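Local coordinates for Non-catalytic protein 1 (Piromyces equi, PDB 1WCU) that probably binds plant cell-wall polysaccharides as a non-catalytic family 29 carbohydrate-binding module, at residues A[2-7]-A[136-141]. Residues are numbered along the deposited sequence; the frame is centred on the assembly and turned at random.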
ATOM      1  N   VAL A   2       3.815 -23.209  -5.975  1.00 23.35           N
ATOM      2  CA  VAL A   2       4.954 -22.261  -5.884  1.00 23.78           C
ATOM      3  C   VAL A   2       5.013 -21.692  -4.474  1.00 23.95           C
ATOM      4  O   VAL A   2       3.970 -21.382  -3.884  1.00 24.58           O
ATOM      5  CB  VAL A   2       4.822 -21.082  -6.887  1.00 23.77           C
ATOM      6  CG1 VAL A   2       6.157 -20.364  -7.038  1.00 24.67           C
ATOM      7  CG2 VAL A   2       4.321 -21.565  -8.251  1.00 24.11           C
ATOM      8  N   SER A   3       6.227 -21.569  -3.938  1.00 23.85           N
ATOM      9  CA  SER A   3       6.448 -20.874  -2.665  1.00 23.71           C
ATOM     10  C   SER A   3       6.182 -19.371  -2.813  1.00 23.30           C
ATOM     11  O   SER A   3       5.973 -18.866  -3.923  1.00 24.08           O
ATOM     12  CB  SER A   3       7.874 -21.129  -2.157  1.00 24.21           C
ATOM     13  OG  SER A   3       8.032 -22.497  -1.784  1.00 26.92           O
ATOM     14  N   ALA A   4       6.185 -18.662  -1.689  1.00 22.38           N
ATOM     15  CA  ALA A   4       5.834 -17.242  -1.689  1.00 21.40           C
ATOM     16  C   ALA A   4       6.810 -16.446  -2.543  1.00 20.45           C
ATOM     17  O   ALA A   4       8.019 -16.648  -2.488  1.00 20.71           O
ATOM     18  CB  ALA A   4       5.794 -16.686  -0.262  1.00 21.27           C
ATOM     19  N   THR A   5       6.258 -15.554  -3.354  1.00 19.25           N
ATOM     20  CA  THR A   5       7.030 -14.658  -4.184  1.00 19.03           C
ATOM     21  C   THR A   5       6.749 -13.258  -3.657  1.00 17.81           C
ATOM     22  O   THR A   5       5.593 -12.950  -3.376  1.00 17.36           O
ATOM     23  CB  THR A   5       6.541 -14.756  -5.625  1.00 19.07           C
ATOM     24  OG1 THR A   5       6.642 -16.124  -6.072  1.00 21.24           O
ATOM     25  CG2 THR A   5       7.363 -13.869  -6.519  1.00 20.29           C
ATOM     26  N   TYR A   6       7.783 -12.415  -3.563  1.00 16.98           N
ATOM     27  CA  TYR A   6       7.640 -11.052  -3.040  1.00 16.12           C
ATOM     28  C   TYR A   6       7.861  -9.998  -4.106  1.00 14.48           C
ATOM     29  O   TYR A   6       8.775 -10.114  -4.934  1.00 14.79           O
ATOM     30  CB  TYR A   6       8.641 -10.787  -1.909  1.00 18.08           C
ATOM     31  CG  TYR A   6       8.555 -11.782  -0.805  1.00 20.09           C
ATOM     32  CD1 TYR A   6       7.638 -11.631   0.219  1.00 20.64           C
ATOM     33  CD2 TYR A   6       9.379 -12.901  -0.794  1.00 22.61           C
ATOM     34  CE1 TYR A   6       7.545 -12.553   1.232  1.00 22.14           C
ATOM     35  CE2 TYR A   6       9.296 -13.826   0.216  1.00 22.33           C
ATOM     36  CZ  TYR A   6       8.371 -13.652   1.223  1.00 23.08           C
ATOM     37  OH  TYR A   6       8.271 -14.555   2.258  1.00 25.52           O
ATOM     38  N   SER A   7       7.023  -8.968  -4.068  1.00 12.21           N
ATOM     39  CA  SER A   7       7.205  -7.739  -4.850  1.00 12.70           C
ATOM     40  C   SER A   7       7.533  -6.635  -3.850  1.00 11.14           C
ATOM     41  O   SER A   7       6.660  -6.240  -3.076  1.00 11.18           O
ATOM     42  CB  SER A   7       5.924  -7.329  -5.588  1.00 13.60           C
ATOM     43  OG  SER A   7       5.511  -8.277  -6.567  1.00 18.12           O
ATOM     44  N   TYR A 136       4.508  -6.790  -1.139  1.00  8.21           N
ATOM     45  CA  TYR A 136       3.457  -7.769  -1.407  1.00  8.01           C
ATOM     46  C   TYR A 136       4.039  -9.182  -1.471  1.00  7.94           C
ATOM     47  O   TYR A 136       5.079  -9.396  -2.072  1.00  7.86           O
ATOM     48  CB  TYR A 136       2.776  -7.457  -2.751  1.00  7.86           C
ATOM     49  CG  TYR A 136       1.875  -8.594  -3.197  1.00  7.99           C
ATOM     50  CD1 TYR A 136       0.616  -8.781  -2.617  1.00  8.15           C
ATOM     51  CD2 TYR A 136       2.291  -9.516  -4.144  1.00  7.44           C
ATOM     52  CE1 TYR A 136      -0.195  -9.835  -2.971  1.00  8.44           C
ATOM     53  CE2 TYR A 136       1.463 -10.591  -4.521  1.00  8.15           C
ATOM     54  CZ  TYR A 136       0.236 -10.747  -3.932  1.00  7.09           C
ATOM     55  OH  TYR A 136      -0.575 -11.810  -4.287  1.00  7.88           O
ATOM     56  N   SER A 137       3.342 -10.135  -0.871  1.00  7.13           N
ATOM     57  CA  SER A 137       3.694 -11.546  -0.933  1.00  7.94           C
ATOM     58  C   SER A 137       2.526 -12.332  -1.505  1.00  7.86           C
ATOM     59  O   SER A 137       1.375 -12.106  -1.138  1.00  7.86           O
ATOM     60  CB  SER A 137       3.986 -12.065   0.470  1.00  8.45           C
ATOM     61  OG  SER A 137       4.229 -13.465   0.445  1.00 10.48           O
ATOM     62  N   THR A 138       2.822 -13.295  -2.380  1.00  8.63           N
ATOM     63  CA  THR A 138       1.790 -14.215  -2.844  1.00  8.94           C
ATOM     64  C   THR A 138       1.354 -15.181  -1.745  1.00  8.76           C
ATOM     65  O   THR A 138       0.307 -15.818  -1.861  1.00  9.89           O
ATOM     66  CB  THR A 138       2.262 -15.063  -4.041  1.00  9.51           C
ATOM     67  OG1 THR A 138       3.442 -15.776  -3.685  1.00 10.91           O
ATOM     68  CG2 THR A 138       2.547 -14.165  -5.254  1.00 10.16           C
ATOM     69  N   GLY A 139       2.161 -15.281  -0.691  1.00  9.33           N
ATOM     70  CA  GLY A 139       1.890 -16.206   0.414  1.00  9.90           C
ATOM     71  C   GLY A 139       0.935 -15.616   1.445  1.00 10.63           C
ATOM     72  O   GLY A 139       0.487 -14.484   1.331  1.00 10.87           O
ATOM     73  N   SER A 140       0.623 -16.393   2.471  1.00 11.88           N
ATOM     74  CA  SER A 140      -0.288 -15.915   3.495  1.00 11.53           C
ATOM     75  C   SER A 140       0.430 -14.962   4.439  1.00 11.73           C
ATOM     76  O   SER A 140       1.649 -14.985   4.591  1.00 11.19           O
ATOM     77  CB  SER A 140      -0.831 -17.094   4.272  1.00 12.80           C
ATOM     78  OG  SER A 140       0.185 -17.644   5.048  1.00 15.32           O
ATOM     79  N   CYS A 141      -0.337 -14.103   5.096  1.00 11.04           N
ATOM     80  CA  CYS A 141       0.271 -13.228   6.081  1.00 11.85           C
ATOM     81  C   CYS A 141       0.879 -14.000   7.245  1.00 12.27           C
ATOM     82  O   CYS A 141       1.876 -13.567   7.778  1.00 12.04           O
ATOM     83  CB  CYS A 141      -0.734 -12.207   6.614  1.00 10.78           C
ATOM     84  SG  CYS A 141      -1.296 -10.972   5.425  1.00 10.79           S
TER
HETATM   85  O   HOH W   1       4.167 -17.639  -5.474  1.00 29.33           O
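Tyr6 sets its ring obliquely against the side chain of Ser137, with Tyr6 CE1 3.5 Å from Ser137 OG. Ser137 holds its hydroxyl opposite the backbone N (chi1 175°), which carries OG past the ring to the methyl of Ala4, with Ala4 CB 3.7 Å from Ser137 OG, and within reach of the loop just past the strand, where it accepts a 3.0 Å bond from Gly139 N, closing an ST turn. Replacing Ser137 with alanine would probably leave the Gly139 N-H without this acceptor and the turn freer to shift, and lose the oxygen's contacts with Tyr6 CE1 and Ala4 CB. One residue on, Thr138 OG1 receives the N-H that a continuing antiparallel pair would give to the Thr138 carbonyl: turned between the backbone N and the carbonyl carbon (chi1 57°), it accepts a nearly straight bond from Thr5 N, 2.8 Å (166°). Thr138 N returns a 3.0 Å bond to Thr5 O, in the carbonyl plane, so Thr5 is gripped through both its amide and its carbonyl. A water bound by Thr138 OG1, Thr5 OG1 and Ser3 O extends the polar link toward the N-terminus. Further along, Ser7 N and Tyr136 O pair at 2.8 Å, and Tyr136 N bonds back to Ser7 O. The Tyr136 ring meets Phe114, and its hydroxyl reaches Gly61 O; beyond the turn, Cys141 is tied to Cys63 by a disulfide. Near-opposite chain directions and paired Ser7 and Tyr136 mark the end of an antiparallel strand pair, where a threonine side chain prolongs the hydrogen-bonding past the last regular bridge, here joining the chain's first and last strands within one sheet of this all-beta module.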